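Local coordinates for protein putative fimbrial subunit (Corynebacterium diphtheriae, PDB 4HSQ) that probably polymerises, as the major pilin SpaD, into the shaft of a surface pilus used in cell adhesion, and binds a calcium ion, at residues A[243-247]-A[248-252]; A[259-262]-A[263-266]; A[107-110]-A[111-114]; A[73-76]-A[77-80]. One frame throughout, in Å; residues are numbered along the deposited sequence.

How the contacts relate
All four contacts are local, in series along domains D2 and D3 of the pilin, and none crosses another. Contact 4 comes first: it closes the loop between strands 71-73 and 82-87 of the first domain. Contact 3 turns the chain at the end of strand 100-109, on the way to strand 117-127; its centre is about 17 Å from that of contact 4. In the second domain, contact 1 leads from strand 241-244 into helix 248-252. Contact 2 then leads into strand 264-271. Contacts 1 and 2 touch and share the calcium ion and one water. V263 of contact 2 also packs on residues 112-114 of contact 3, so it joins the two domains.

Contact 1 of 4, residues A[243-247]-A[248-252]; sequences EIEFT and RAKIS. With CA (calcium ion), chain B.
T247 turns OG1 into the position between its own backbone N and carbonyl carbon (chi1 68°), which aims the hydroxyl at the start of helix 248-252. There OG1 accepts from K250 N at 3.2 Å. T247 is thus the N-cap of the helix. The first helical turn follows at once, with I251 N donating to T247 O at 3.0 Å, nearly along the C=O axis.

K250 kinks at its second torsion (chi2 -82°) and again at its end (chi4 70°), which folds it back over the capping residue. Its CG lies 3.4 Å from T247 OG1. Its NZ reaches E245 OE2 at 2.8 Å in a salt bridge, although the hydrogen bond within it is weak. The other carboxylate oxygen of E245, OE1, has a long, weak ion pair with K222.

F246 is the centre of an inverse gamma turn between the strand and the helix. Its ring offers one face to I251. CD1 of I251 stands over the middle of the F246 ring, 3.7 Å from the centroid, a CH-pi contact.

The helix also serves the calcium site. I251 O binds the calcium ion at 2.3 Å. K250 O accepts from a water at 2.6 Å, and that water is itself a ligand of the metal. Two successive carbonyls therefore face the site, one directly and one through water.

The helix follows edge strand 241-244, which pairs with strand 222-229. R248 forms salt bridges to E215 and D209 and a cation-pi contact with Y145. F246 and K250 both lie on L265 of strand 264-271.

Contact 2 of 4, residues A[259-262]-A[263-266]; sequences GDDE and VTLV. With CA (calcium ion), chain B.
The D261 carboxylate is met on both faces, with V263 N and T264 OG1 approaching OD1 from opposite sides of its plane. This is an Asx turn laid over a type I beta turn from D261 to T264. V263 N donates to D261 OD1 at 3.0 Å from 43° out of the plane. T264 OG1 donates to D261 OD1 at 2.8 Å, 38° out. One oxygen thus takes two bonds and ties the side chain to the turn. The turn's own bond, T264 N to D261 O, is weak at 3.5 Å.

The turn holds oxygens ready for the calcium ion. D261 O and T264 O each bind the metal at 2.2 Å. The first torsion of D260 (chi1 -174°) sets the carboxylate opposite its own N and puts OD1 on the calcium ion at 2.4 Å. OD2 of the same carboxylate accepts from K256 N, which should hold the group in its orientation. A water adds a further ligand, and I251 O and E253 O complete the set. Four main-chain carbonyls, one carboxylate and one water therefore surround the ion. The site ties helix 248-252, the loop after it and the start of strand 264-271 together; that strand runs parallel to strand 142-155. Beside the metal site a methyl, V266 CG2, rests against D260 CA at 3.8 Å.

Contact 3 of 4, residues A[107-110]-A[111-114]; sequences VKRK and EVGN
V112 O is gripped by two arginines. R109 NH2 donates to V112 O at 3.0 Å, and R50 NH1 donates to the same oxygen. The bond from R109 is nearly straight, with an N-H...O angle of 168°. It lies in the carbonyl plane and uses a lone pair.

A second bond joins the same guanidinium to the next carbonyl back. R109 NE donates to E111 O at 3.0 Å, here tilted 35° from the carbonyl plane. Both oxygens sit at the edge of the guanidinium, close to its plane. Two bonds from one flat group fix its rotation. R109 is extended from CG to NE, with CG opposite the backbone N (chi1 -176°). This carries the group alongside the chain as it turns away from the strand. R109 CG passes 3.3 Å from E111 O.

R109 NH2 also donates to T116 O, further along the loop. The two arginine charges lie close together, and the carbonyl dipoles around them probably ease this. V112 N donates to D203 OD1, so both polar backbone atoms of V112 have partners.

V112 packs against H146 and K148 of strand 142-155 and against V263 beside the calcium site. This is a side-chain-to-main-chain clasp, in which an arginine at the end of strand 100-109 bonds two carbonyls of the loop after it. The loop lies where the Sgo0707 N2-type domain meets the prealbumin-like domain.

Contact 4 of 4, residues A[73-76]-A[77-80]; sequences VNDP and ATDG
N74 and D79 close this loop side chain to side chain. N74 holds CG between its backbone N and carbonyl carbon (chi1 72°), which brings ND2 to D79. N74 ND2 donates to D79 OD2 at 2.9 Å, onto the anti lone pair, which points away from the other oxygen. The bond is bent, with an N-H...O angle of 134°. The acceptor lies close to the N74 amide plane, and the carboxylate plane is turned 65° from it. ND2 has two acceptors, D79 OD2 and K82 O, and OD1 accepts from V84 N. The loop is thereby bound to the strand that follows it.

The backbone between these residues makes a short 3-10 turn. T78 N donates to D75 O at 3.0 Å. D79 N donates to P76 O at 2.9 Å. T78 OG1 lies 3.1 Å from D75 O. T78 CG2 also touches D75 OD2 at 3.5 Å.

The loop sits at the surface between strands 71-73 and 82-87, which pair antiparallel. P76, within the turn, is buried against L83 of strand 82-87 and F53 of strand 51-61.

Contact 1 of 4, residues A[243-247]-A[248-252]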
loop_
_atom_site.group_PDB
_atom_site.type_symbol
_atom_site.label_atom_id
_atom_site.label_comp_id
_atom_site.label_asym_id
_atom_site.label_seq_id
_atom_site.Cartn_x
_atom_site.Cartn_y
_atom_site.Cartn_z
ATOM N N GLU A 243 -3.865 -17.427 -13.435
ATOM C CA GLU A 243 -3.776 -17.027 -12.032
ATOM C C GLU A 243 -2.331 -16.711 -11.704
ATOM O O GLU A 243 -1.418 -17.304 -12.265
ATOM C CB GLU A 243 -4.372 -18.098 -11.080
ATOM C CG GLU A 243 -3.617 -19.409 -11.044
ATOM C CD GLU A 243 -4.189 -20.416 -10.066
ATOM O OE1 GLU A 243 -5.403 -20.339 -9.783
ATOM O OE2 GLU A 243 -3.444 -21.329 -9.642
ATOM N N ILE A 244 -2.133 -15.766 -10.809
ATOM C CA ILE A 244 -0.807 -15.318 -10.393
ATOM C C ILE A 244 -0.656 -15.499 -8.883
ATOM O O ILE A 244 -1.465 -14.944 -8.132
ATOM C CB ILE A 244 -0.640 -13.816 -10.791
ATOM C CG1 ILE A 244 -0.819 -13.575 -12.312
ATOM C CG2 ILE A 244 0.669 -13.221 -10.278
ATOM C CD1 ILE A 244 0.211 -14.203 -13.183
ATOM N N GLU A 245 0.414 -16.183 -8.448
ATOM C CA GLU A 245 0.775 -16.332 -7.017
ATOM C C GLU A 245 1.666 -15.139 -6.686
ATOM O O GLU A 245 2.885 -15.181 -6.894
ATOM C CB GLU A 245 1.507 -17.672 -6.728
ATOM C CG GLU A 245 0.774 -18.921 -7.187
ATOM C CD GLU A 245 1.072 -20.203 -6.421
ATOM O OE1 GLU A 245 0.408 -21.225 -6.713
ATOM O OE2 GLU A 245 1.950 -20.188 -5.527
ATOM N N PHE A 246 1.043 -14.036 -6.290
ATOM C CA PHE A 246 1.733 -12.758 -6.106
ATOM C C PHE A 246 2.226 -12.547 -4.665
ATOM O O PHE A 246 1.846 -11.614 -3.973
ATOM C CB PHE A 246 0.801 -11.644 -6.579
ATOM C CG PHE A 246 1.512 -10.401 -7.033
ATOM C CD1 PHE A 246 2.265 -10.397 -8.204
ATOM C CD2 PHE A 246 1.442 -9.234 -6.284
ATOM C CE1 PHE A 246 2.923 -9.233 -8.628
ATOM C CE2 PHE A 246 2.111 -8.087 -6.697
ATOM C CZ PHE A 246 2.813 -8.083 -7.879
ATOM N N THR A 247 3.172 -13.386 -4.266
ATOM C CA THR A 247 3.776 -13.361 -2.930
ATOM C C THR A 247 5.147 -12.693 -2.961
ATOM O O THR A 247 5.800 -12.653 -4.005
ATOM C CB THR A 247 3.894 -14.776 -2.361
ATOM O OG1 THR A 247 4.871 -15.488 -3.131
ATOM C CG2 THR A 247 2.540 -15.519 -2.347
ATOM N N ARG A 248 5.583 -12.178 -1.816
ATOM C CA ARG A 248 6.924 -11.597 -1.676
ATOM C C ARG A 248 8.021 -12.522 -2.242
ATOM O O ARG A 248 8.891 -12.065 -2.998
ATOM C CB ARG A 248 7.222 -11.325 -0.190
ATOM C CG ARG A 248 6.428 -10.145 0.399
ATOM C CD ARG A 248 6.667 -10.019 1.886
ATOM N NE ARG A 248 6.213 -11.189 2.637
ATOM C CZ ARG A 248 6.556 -11.440 3.896
ATOM N NH1 ARG A 248 7.334 -10.592 4.561
ATOM N NH2 ARG A 248 6.138 -12.541 4.494
ATOM N N ALA A 249 7.989 -13.817 -1.865
ATOM C CA ALA A 249 8.990 -14.804 -2.292
ATOM C C ALA A 249 8.958 -15.020 -3.806
ATOM O O ALA A 249 10.038 -15.036 -4.436
ATOM C CB ALA A 249 8.782 -16.120 -1.567
ATOM N N LYS A 250 7.754 -15.121 -4.405
ATOM C CA LYS A 250 7.653 -15.299 -5.867
ATOM C C LYS A 250 8.140 -14.059 -6.637
ATOM O O LYS A 250 8.845 -14.186 -7.630
ATOM C CB LYS A 250 6.221 -15.646 -6.315
ATOM C CG LYS A 250 5.809 -17.084 -5.971
ATOM C CD LYS A 250 6.311 -18.118 -6.990
ATOM C CE LYS A 250 5.910 -19.531 -6.629
ATOM N NZ LYS A 250 4.447 -19.761 -6.786
ATOM N N ILE A 251 7.823 -12.883 -6.142
ATOM C CA ILE A 251 8.221 -11.611 -6.784
ATOM C C ILE A 251 9.738 -11.444 -6.718
ATOM O O ILE A 251 10.360 -11.036 -7.700
ATOM C CB ILE A 251 7.498 -10.438 -6.092
ATOM C CG1 ILE A 251 5.978 -10.509 -6.321
ATOM C CG2 ILE A 251 8.095 -9.063 -6.513
ATOM C CD1 ILE A 251 5.157 -9.635 -5.360
ATOM N N SER A 252 10.316 -11.792 -5.559
ATOM C CA SER A 252 11.755 -11.668 -5.259
ATOM C C SER A 252 12.629 -12.497 -6.212
ATOM O O SER A 252 13.778 -12.118 -6.431
ATOM C CB SER A 252 12.042 -12.146 -3.838
ATOM O OG SER A 252 13.422 -11.940 -3.629
HETATM CA CA CA B . 11.035 -11.174 -9.871
HETATM O O HOH W 1 9.507 -13.124 -9.942
#

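Contact 2 of 4, residues A[259-262]-A[263-266]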
loop_
_atom_site.group_PDB
_atom_site.type_symbol
_atom_site.label_atom_id
_atom_site.label_comp_id
_atom_site.label_asym_id
_atom_site.label_seq_id
_atom_site.Cartn_x
_atom_site.Cartn_y
_atom_site.Cartn_z
ATOM N N GLY A 259 13.578 -8.781 -17.779
ATOM C CA GLY A 259 12.900 -7.824 -16.902
ATOM C C GLY A 259 12.507 -8.393 -15.550
ATOM O O GLY A 259 11.847 -7.721 -14.757
ATOM N N ASP A 260 12.958 -9.618 -15.244
ATOM C CA ASP A 260 12.635 -10.273 -13.992
ATOM C C ASP A 260 13.568 -9.816 -12.876
ATOM O O ASP A 260 14.593 -10.459 -12.614
ATOM C CB ASP A 260 12.690 -11.803 -14.146
ATOM C CG ASP A 260 12.235 -12.558 -12.922
ATOM O OD1 ASP A 260 11.560 -11.942 -12.059
ATOM O OD2 ASP A 260 12.515 -13.772 -12.840
ATOM N N ASP A 261 13.231 -8.718 -12.229
ATOM C CA ASP A 261 14.046 -8.258 -11.128
ATOM C C ASP A 261 13.353 -8.652 -9.819
ATOM O O ASP A 261 12.332 -9.355 -9.841
ATOM C CB ASP A 261 14.357 -6.758 -11.246
ATOM C CG ASP A 261 13.151 -5.850 -11.212
ATOM O OD1 ASP A 261 12.147 -6.239 -10.620
ATOM O OD2 ASP A 261 13.262 -4.703 -11.686
ATOM N N GLU A 262 13.914 -8.245 -8.687
ATOM C CA GLU A 262 13.397 -8.652 -7.391
ATOM C C GLU A 262 12.098 -7.912 -6.969
ATOM O O GLU A 262 11.553 -8.257 -5.930
ATOM C CB GLU A 262 14.503 -8.517 -6.308
ATOM C CG GLU A 262 14.919 -7.091 -5.979
ATOM C CD GLU A 262 16.057 -6.513 -6.806
ATOM O OE1 GLU A 262 16.193 -6.871 -8.002
ATOM O OE2 GLU A 262 16.802 -5.671 -6.254
ATOM N N VAL A 263 11.600 -6.909 -7.759
ATOM C CA VAL A 263 10.364 -6.182 -7.386
ATOM C C VAL A 263 9.238 -6.467 -8.412
ATOM O O VAL A 263 8.141 -5.895 -8.313
ATOM C CB VAL A 263 10.577 -4.637 -7.197
ATOM C CG1 VAL A 263 11.617 -4.341 -6.125
ATOM C CG2 VAL A 263 10.956 -3.937 -8.520
ATOM N N THR A 264 9.532 -7.314 -9.406
ATOM C CA THR A 264 8.622 -7.635 -10.510
ATOM C C THR A 264 8.417 -9.131 -10.658
ATOM O O THR A 264 9.370 -9.903 -10.667
ATOM C CB THR A 264 9.179 -7.077 -11.853
ATOM O OG1 THR A 264 9.602 -5.722 -11.658
ATOM C CG2 THR A 264 8.155 -7.149 -13.011
ATOM N N LEU A 265 7.175 -9.511 -10.844
ATOM C CA LEU A 265 6.815 -10.863 -11.194
ATOM C C LEU A 265 6.521 -10.804 -12.671
ATOM O O LEU A 265 5.785 -9.919 -13.092
ATOM C CB LEU A 265 5.619 -11.347 -10.394
ATOM C CG LEU A 265 5.311 -12.843 -10.520
ATOM C CD1 LEU A 265 4.863 -13.394 -9.181
ATOM C CD2 LEU A 265 4.224 -13.092 -11.540
ATOM N N VAL A 266 7.109 -11.706 -13.455
ATOM C CA VAL A 266 6.911 -11.760 -14.903
ATOM C C VAL A 266 6.036 -12.968 -15.217
ATOM O O VAL A 266 6.349 -14.095 -14.825
ATOM C CB VAL A 266 8.248 -11.792 -15.725
ATOM C CG1 VAL A 266 7.980 -11.898 -17.226
ATOM C CG2 VAL A 266 9.124 -10.592 -15.430
HETATM CA CA CA B . 11.035 -11.174 -9.871
HETATM O O HOH W 1 9.507 -13.124 -9.942
#

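Contact 3 of 4, residues A[107-110]-A[111-114]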
loop_
_atom_site.group_PDB
_atom_site.type_symbol
_atom_site.label_atom_id
_atom_site.label_comp_id
_atom_site.label_asym_id
_atom_site.label_seq_id
_atom_site.Cartn_x
_atom_site.Cartn_y
_atom_site.Cartn_z
ATOM N N VAL A 107 -2.922 7.645 3.275
ATOM C CA VAL A 107 -1.853 7.787 2.277
ATOM C C VAL A 107 -2.206 7.011 1.023
ATOM O O VAL A 107 -3.099 6.137 1.049
ATOM C CB VAL A 107 -0.470 7.285 2.847
ATOM C CG1 VAL A 107 0.026 8.157 4.006
ATOM C CG2 VAL A 107 -0.512 5.803 3.248
ATOM N N LYS A 108 -1.441 7.247 -0.045
ATOM C CA LYS A 108 -1.466 6.462 -1.279
ATOM C C LYS A 108 -0.041 6.166 -1.637
ATOM O O LYS A 108 0.782 7.082 -1.625
ATOM C CB LYS A 108 -2.153 7.164 -2.469
ATOM C CG LYS A 108 -3.672 7.328 -2.277
ATOM C CD LYS A 108 -4.314 8.095 -3.448
ATOM C CE LYS A 108 -5.796 8.308 -3.162
ATOM N NZ LYS A 108 -6.477 9.084 -4.243
ATOM N N ARG A 109 0.248 4.920 -2.003
ATOM C CA ARG A 109 1.593 4.572 -2.463
ATOM C C ARG A 109 1.636 4.852 -3.961
ATOM O O ARG A 109 0.842 4.278 -4.703
ATOM C CB ARG A 109 1.927 3.117 -2.135
ATOM C CG ARG A 109 3.355 2.759 -2.513
ATOM C CD ARG A 109 3.593 1.323 -2.140
ATOM N NE ARG A 109 4.909 0.848 -2.542
ATOM C CZ ARG A 109 5.494 -0.201 -1.981
ATOM N NH1 ARG A 109 4.888 -0.856 -1.004
ATOM N NH2 ARG A 109 6.703 -0.585 -2.375
ATOM N N LYS A 110 2.543 5.744 -4.408
ATOM C CA LYS A 110 2.584 6.187 -5.810
ATOM C C LYS A 110 3.151 5.161 -6.751
ATOM O O LYS A 110 2.887 5.211 -7.956
ATOM C CB LYS A 110 3.482 7.448 -5.971
ATOM C CG LYS A 110 3.130 8.639 -5.145
ATOM C CD LYS A 110 4.129 9.762 -5.439
ATOM C CE LYS A 110 5.191 9.867 -4.381
ATOM N NZ LYS A 110 6.137 10.976 -4.663
ATOM N N GLU A 111 4.038 4.311 -6.233
ATOM C CA GLU A 111 4.730 3.317 -7.043
ATOM C C GLU A 111 5.369 2.271 -6.186
ATOM O O GLU A 111 5.553 2.485 -4.988
ATOM C CB GLU A 111 5.862 4.020 -7.853
ATOM C CG GLU A 111 6.925 4.671 -6.985
ATOM C CD GLU A 111 8.106 5.257 -7.731
ATOM O OE1 GLU A 111 8.430 4.770 -8.842
ATOM O OE2 GLU A 111 8.746 6.173 -7.166
ATOM N N VAL A 112 5.754 1.157 -6.803
ATOM C CA VAL A 112 6.488 0.121 -6.093
ATOM C C VAL A 112 7.877 0.674 -5.728
ATOM O O VAL A 112 8.311 0.556 -4.591
ATOM C CB VAL A 112 6.561 -1.158 -6.968
ATOM C CG1 VAL A 112 7.593 -2.160 -6.432
ATOM C CG2 VAL A 112 5.183 -1.797 -7.091
ATOM N N GLY A 113 8.551 1.286 -6.684
ATOM C CA GLY A 113 9.900 1.784 -6.407
ATOM C C GLY A 113 10.936 0.669 -6.398
ATOM O O GLY A 113 10.764 -0.364 -7.054
ATOM N N ASN A 114 12.012 0.859 -5.629
ATOM C CA ASN A 114 13.160 -0.063 -5.681
ATOM C C ASN A 114 13.142 -1.217 -4.685
ATOM O O ASN A 114 14.014 -2.084 -4.758
ATOM C CB ASN A 114 14.460 0.733 -5.588
ATOM C CG ASN A 114 14.735 1.559 -6.841
ATOM O OD1 ASN A 114 14.250 1.275 -7.946
ATOM N ND2 ASN A 114 15.542 2.594 -6.701
#

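Contact 4 of 4, residues A[73-76]-A[77-80]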
loop_
_atom_site.group_PDB
_atom_site.type_symbol
_atom_site.label_atom_id
_atom_site.label_comp_id
_atom_site.label_asym_id
_atom_site.label_seq_id
_atom_site.Cartn_x
_atom_site.Cartn_y
_atom_site.Cartn_z
ATOM N N VAL A 73 -1.909 20.431 11.039
ATOM C CA VAL A 73 -1.263 19.466 10.147
ATOM C C VAL A 73 -0.306 20.258 9.309
ATOM O O VAL A 73 -0.698 21.291 8.757
ATOM C CB VAL A 73 -2.265 18.674 9.249
ATOM C CG1 VAL A 73 -1.571 17.473 8.585
ATOM C CG2 VAL A 73 -3.474 18.198 10.039
ATOM N N ASN A 74 0.917 19.790 9.154
ATOM C CA ASN A 74 1.837 20.500 8.250
ATOM C C ASN A 74 1.531 20.021 6.795
ATOM O O ASN A 74 0.512 19.356 6.552
ATOM C CB ASN A 74 3.300 20.216 8.684
ATOM C CG ASN A 74 3.770 18.801 8.391
ATOM O OD1 ASN A 74 2.981 17.840 8.315
ATOM N ND2 ASN A 74 5.053 18.659 8.120
ATOM N N ASP A 75 2.417 20.319 5.854
ATOM C CA ASP A 75 2.309 19.843 4.471
ATOM C C ASP A 75 3.513 18.922 4.229
ATOM O O ASP A 75 4.613 19.441 4.011
ATOM C CB ASP A 75 2.261 21.012 3.461
ATOM C CG ASP A 75 2.152 20.583 1.992
ATOM O OD1 ASP A 75 1.697 19.445 1.729
ATOM O OD2 ASP A 75 2.499 21.382 1.117
ATOM N N PRO A 76 3.365 17.567 4.328
ATOM C CA PRO A 76 4.535 16.685 4.157
ATOM C C PRO A 76 5.309 16.937 2.856
ATOM O O PRO A 76 6.531 16.919 2.906
ATOM C CB PRO A 76 3.920 15.285 4.197
ATOM C CG PRO A 76 2.765 15.462 5.154
ATOM C CD PRO A 76 2.163 16.778 4.658
ATOM N N ALA A 77 4.633 17.249 1.740
ATOM C CA ALA A 77 5.305 17.526 0.462
ATOM C C ALA A 77 6.408 18.621 0.587
ATOM O O ALA A 77 7.409 18.533 -0.121
ATOM C CB ALA A 77 4.292 17.932 -0.601
ATOM N N THR A 78 6.248 19.611 1.501
ATOM C CA THR A 78 7.244 20.687 1.679
ATOM C C THR A 78 8.082 20.488 2.958
ATOM O O THR A 78 8.860 21.374 3.340
ATOM C CB THR A 78 6.551 22.058 1.676
ATOM O OG1 THR A 78 5.693 22.144 2.819
ATOM C CG2 THR A 78 5.751 22.300 0.404
ATOM N N ASP A 79 7.935 19.348 3.622
ATOM C CA ASP A 79 8.711 19.081 4.830
ATOM C C ASP A 79 9.429 17.733 4.695
ATOM O O ASP A 79 9.542 17.005 5.663
ATOM C CB ASP A 79 7.796 19.124 6.074
ATOM C CG ASP A 79 8.453 19.561 7.370
ATOM O OD1 ASP A 79 9.674 19.822 7.360
ATOM O OD2 ASP A 79 7.738 19.672 8.392
ATOM N N GLY A 80 9.929 17.436 3.493
ATOM C CA GLY A 80 10.637 16.199 3.173
ATOM C C GLY A 80 9.795 14.952 3.410
ATOM O O GLY A 80 10.320 13.917 3.824
#